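Local coordinates for protein multisubunit Na+/H+ antiporter, E subunit (Anoxybacillus flavithermus, PDB 6Z16) that probably contributes, as the E subunit of a multisubunit membrane complex, to the exchange of sodium ions for protons across the cell membrane, at residues 31-35 and 48-52. Residues are numbered along the deposited sequence; the frame is centred on the assembly and turned at random.
Sequences YMIGL and RFYLV
Leu35 CD1 meets three side chains of residues 49-51, packing helix 24-40 of this antiporter subunit against the loop that leads into helix 51-79 and its first residue, both segments lying in predicted membrane spans. With chi1 at 180°, the leucine sends its CG anti to the backbone nitrogen and beside its own carbonyl carbon, and that single methyl makes every close contact of its side chain with residues 48-52. It lies 3.7 Å from Phe49 CZ, the two side chains crossing at about a right angle, and 4.0 Å from Leu51 CD1. Tyr50 supplies the third partner: Leu35 CD1 is 3.8 Å from its CZ, approaching the ring obliquely. Tyr31, one helical turn before Leu35, comes from the direction opposite to Tyr50, and the separation of 4.2 Å between Tyr31 CZ and Tyr50 CZ places the phenol ends against each other. Outside the pair, Tyr50 OH is hydrogen-bonded to Asn8 OD1, which ties in helix 3-18. A leucine in place of Tyr50 would probably leave Asn8 OD1 without this hydroxyl partner and open a gap beside Leu35. Tyr31 OH sits in the plane of the Tyr50 ring at its edge, 3.3 Å from Tyr50 CE2.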
ATOM      1  N   TYR E  31      -9.950  -4.151  -2.306  1.00 72.47           N
ATOM      2  CA  TYR E  31      -9.457  -4.747  -3.541  1.00 75.52           C
ATOM      3  C   TYR E  31     -10.402  -5.828  -4.045  1.00 73.12           C
ATOM      4  O   TYR E  31     -10.612  -5.955  -5.254  1.00 68.52           O
ATOM      5  CB  TYR E  31      -8.055  -5.317  -3.332  1.00 81.31           C
ATOM      6  CG  TYR E  31      -7.444  -5.859  -4.602  1.00104.28           C
ATOM      7  CD1 TYR E  31      -6.918  -5.002  -5.558  1.00104.91           C
ATOM      8  CD2 TYR E  31      -7.413  -7.227  -4.858  1.00113.25           C
ATOM      9  CE1 TYR E  31      -6.366  -5.488  -6.725  1.00105.03           C
ATOM     10  CE2 TYR E  31      -6.868  -7.721  -6.028  1.00114.41           C
ATOM     11  CZ  TYR E  31      -6.345  -6.845  -6.956  1.00112.58           C
ATOM     12  OH  TYR E  31      -5.798  -7.327  -8.121  1.00113.09           O
ATOM     13  N   MET E  32     -10.991  -6.607  -3.132  1.00 76.31           N
ATOM     14  CA  MET E  32     -11.980  -7.609  -3.532  1.00 80.65           C
ATOM     15  C   MET E  32     -13.246  -6.956  -4.082  1.00 74.68           C
ATOM     16  O   MET E  32     -13.795  -7.402  -5.105  1.00 71.66           O
ATOM     17  CB  MET E  32     -12.310  -8.511  -2.344  1.00 91.39           C
ATOM     18  CG  MET E  32     -11.164  -9.416  -1.913  1.00110.12           C
ATOM     19  SD  MET E  32     -11.470 -10.305  -0.372  1.00133.51           S
ATOM     20  CE  MET E  32     -12.720 -11.476  -0.883  1.00136.67           C
ATOM     21  N   ILE E  33     -13.705  -5.885  -3.423  1.00 74.27           N
ATOM     22  CA  ILE E  33     -14.876  -5.145  -3.895  1.00 71.65           C
ATOM     23  C   ILE E  33     -14.609  -4.528  -5.265  1.00 70.06           C
ATOM     24  O   ILE E  33     -15.444  -4.616  -6.175  1.00 70.20           O
ATOM     25  CB  ILE E  33     -15.285  -4.085  -2.856  1.00 63.76           C
ATOM     26  CG1 ILE E  33     -15.745  -4.752  -1.567  1.00 64.86           C
ATOM     27  CG2 ILE E  33     -16.410  -3.219  -3.368  1.00 61.84           C
ATOM     28  CD1 ILE E  33     -15.860  -3.798  -0.420  1.00 60.34           C
ATOM     29  N   GLY E  34     -13.422  -3.946  -5.451  1.00 65.61           N
ATOM     30  CA  GLY E  34     -13.062  -3.406  -6.747  1.00 59.25           C
ATOM     31  C   GLY E  34     -12.877  -4.465  -7.812  1.00 66.84           C
ATOM     32  O   GLY E  34     -13.118  -4.203  -8.990  1.00 72.20           O
ATOM     33  N   LEU E  35     -12.469  -5.673  -7.415  1.00 71.19           N
ATOM     34  CA  LEU E  35     -12.400  -6.787  -8.354  1.00 80.70           C
ATOM     35  C   LEU E  35     -13.785  -7.151  -8.869  1.00 77.89           C
ATOM     36  O   LEU E  35     -13.972  -7.372 -10.074  1.00 73.22           O
ATOM     37  CB  LEU E  35     -11.736  -7.987  -7.678  1.00 88.91           C
ATOM     38  CG  LEU E  35     -11.556  -9.281  -8.471  1.00 88.80           C
ATOM     39  CD1 LEU E  35     -10.666  -9.066  -9.669  1.00 81.20           C
ATOM     40  CD2 LEU E  35     -10.988 -10.358  -7.568  1.00 88.95           C
ATOM     41  N   ARG E  48      -8.891  -7.285 -21.854  1.00 95.71           N
ATOM     42  CA  ARG E  48      -9.211  -8.522 -21.147  1.00 85.94           C
ATOM     43  C   ARG E  48      -9.500  -8.207 -19.691  1.00 66.02           C
ATOM     44  O   ARG E  48      -8.912  -7.275 -19.141  1.00 68.35           O
ATOM     45  CB  ARG E  48      -8.043  -9.518 -21.238  1.00114.22           C
ATOM     46  CG  ARG E  48      -8.264 -10.902 -20.616  1.00142.28           C
ATOM     47  CD  ARG E  48      -9.376 -11.654 -21.325  1.00144.75           C
ATOM     48  NE  ARG E  48      -9.504 -13.039 -20.880  1.00142.36           N
ATOM     49  CZ  ARG E  48     -10.483 -13.849 -21.269  1.00141.72           C
ATOM     50  NH1 ARG E  48     -11.416 -13.409 -22.103  1.00142.50           N
ATOM     51  NH2 ARG E  48     -10.532 -15.099 -20.830  1.00138.30           N
ATOM     52  N   PHE E  49     -10.394  -8.959 -19.060  1.00 56.18           N
ATOM     53  CA  PHE E  49     -10.484  -8.925 -17.611  1.00 60.59           C
ATOM     54  C   PHE E  49      -9.188  -9.467 -17.015  1.00 71.66           C
ATOM     55  O   PHE E  49      -8.735 -10.555 -17.375  1.00 77.91           O
ATOM     56  CB  PHE E  49     -11.692  -9.726 -17.144  1.00 46.69           C
ATOM     57  CG  PHE E  49     -11.883  -9.712 -15.669  1.00 58.37           C
ATOM     58  CD1 PHE E  49     -12.209  -8.541 -15.022  1.00 55.73           C
ATOM     59  CD2 PHE E  49     -11.771 -10.873 -14.933  1.00 67.83           C
ATOM     60  CE1 PHE E  49     -12.386  -8.519 -13.658  1.00 60.89           C
ATOM     61  CE2 PHE E  49     -11.961 -10.860 -13.569  1.00 64.68           C
ATOM     62  CZ  PHE E  49     -12.266  -9.681 -12.931  1.00 61.75           C
ATOM     63  N   TYR E  50      -8.596  -8.704 -16.093  1.00 65.21           N
ATOM     64  CA  TYR E  50      -7.158  -8.766 -15.863  1.00 67.72           C
ATOM     65  C   TYR E  50      -6.684  -9.999 -15.108  1.00 94.52           C
ATOM     66  O   TYR E  50      -5.476 -10.117 -14.883  1.00 98.33           O
ATOM     67  CB  TYR E  50      -6.678  -7.518 -15.117  1.00 58.79           C
ATOM     68  CG  TYR E  50      -7.051  -7.416 -13.653  1.00 57.51           C
ATOM     69  CD1 TYR E  50      -8.259  -6.876 -13.262  1.00 64.69           C
ATOM     70  CD2 TYR E  50      -6.155  -7.803 -12.662  1.00 59.39           C
ATOM     71  CE1 TYR E  50      -8.584  -6.766 -11.928  1.00 66.00           C
ATOM     72  CE2 TYR E  50      -6.471  -7.698 -11.341  1.00 66.71           C
ATOM     73  CZ  TYR E  50      -7.682  -7.177 -10.976  1.00 72.20           C
ATOM     74  OH  TYR E  50      -7.983  -7.074  -9.642  1.00 79.19           O
ATOM     75  N   LEU E  51      -7.565 -10.908 -14.697  1.00102.32           N
ATOM     76  CA  LEU E  51      -7.069 -12.075 -13.981  1.00111.06           C
ATOM     77  C   LEU E  51      -6.466 -13.104 -14.926  1.00124.66           C
ATOM     78  O   LEU E  51      -5.520 -13.802 -14.544  1.00126.47           O
ATOM     79  CB  LEU E  51      -8.180 -12.707 -13.145  1.00 92.32           C
ATOM     80  CG  LEU E  51      -8.718 -11.869 -11.984  1.00 67.37           C
ATOM     81  CD1 LEU E  51      -9.833 -12.615 -11.294  1.00 64.20           C
ATOM     82  CD2 LEU E  51      -7.623 -11.513 -10.993  1.00 61.09           C
ATOM     83  N   VAL E  52      -6.988 -13.189 -16.155  1.00124.52           N
ATOM     84  CA  VAL E  52      -6.471 -14.169 -17.122  1.00125.37           C
ATOM     85  C   VAL E  52      -5.013 -13.922 -17.509  1.00120.96           C
ATOM     86  O   VAL E  52      -4.244 -14.900 -17.557  1.00120.42           O
ATOM     87  CB  VAL E  52      -7.422 -14.270 -18.324  1.00119.33           C
ATOM     88  CG1 VAL E  52      -6.922 -15.268 -19.359  1.00119.13           C
ATOM     89  CG2 VAL E  52      -8.828 -14.626 -17.857  1.00117.31           C
TER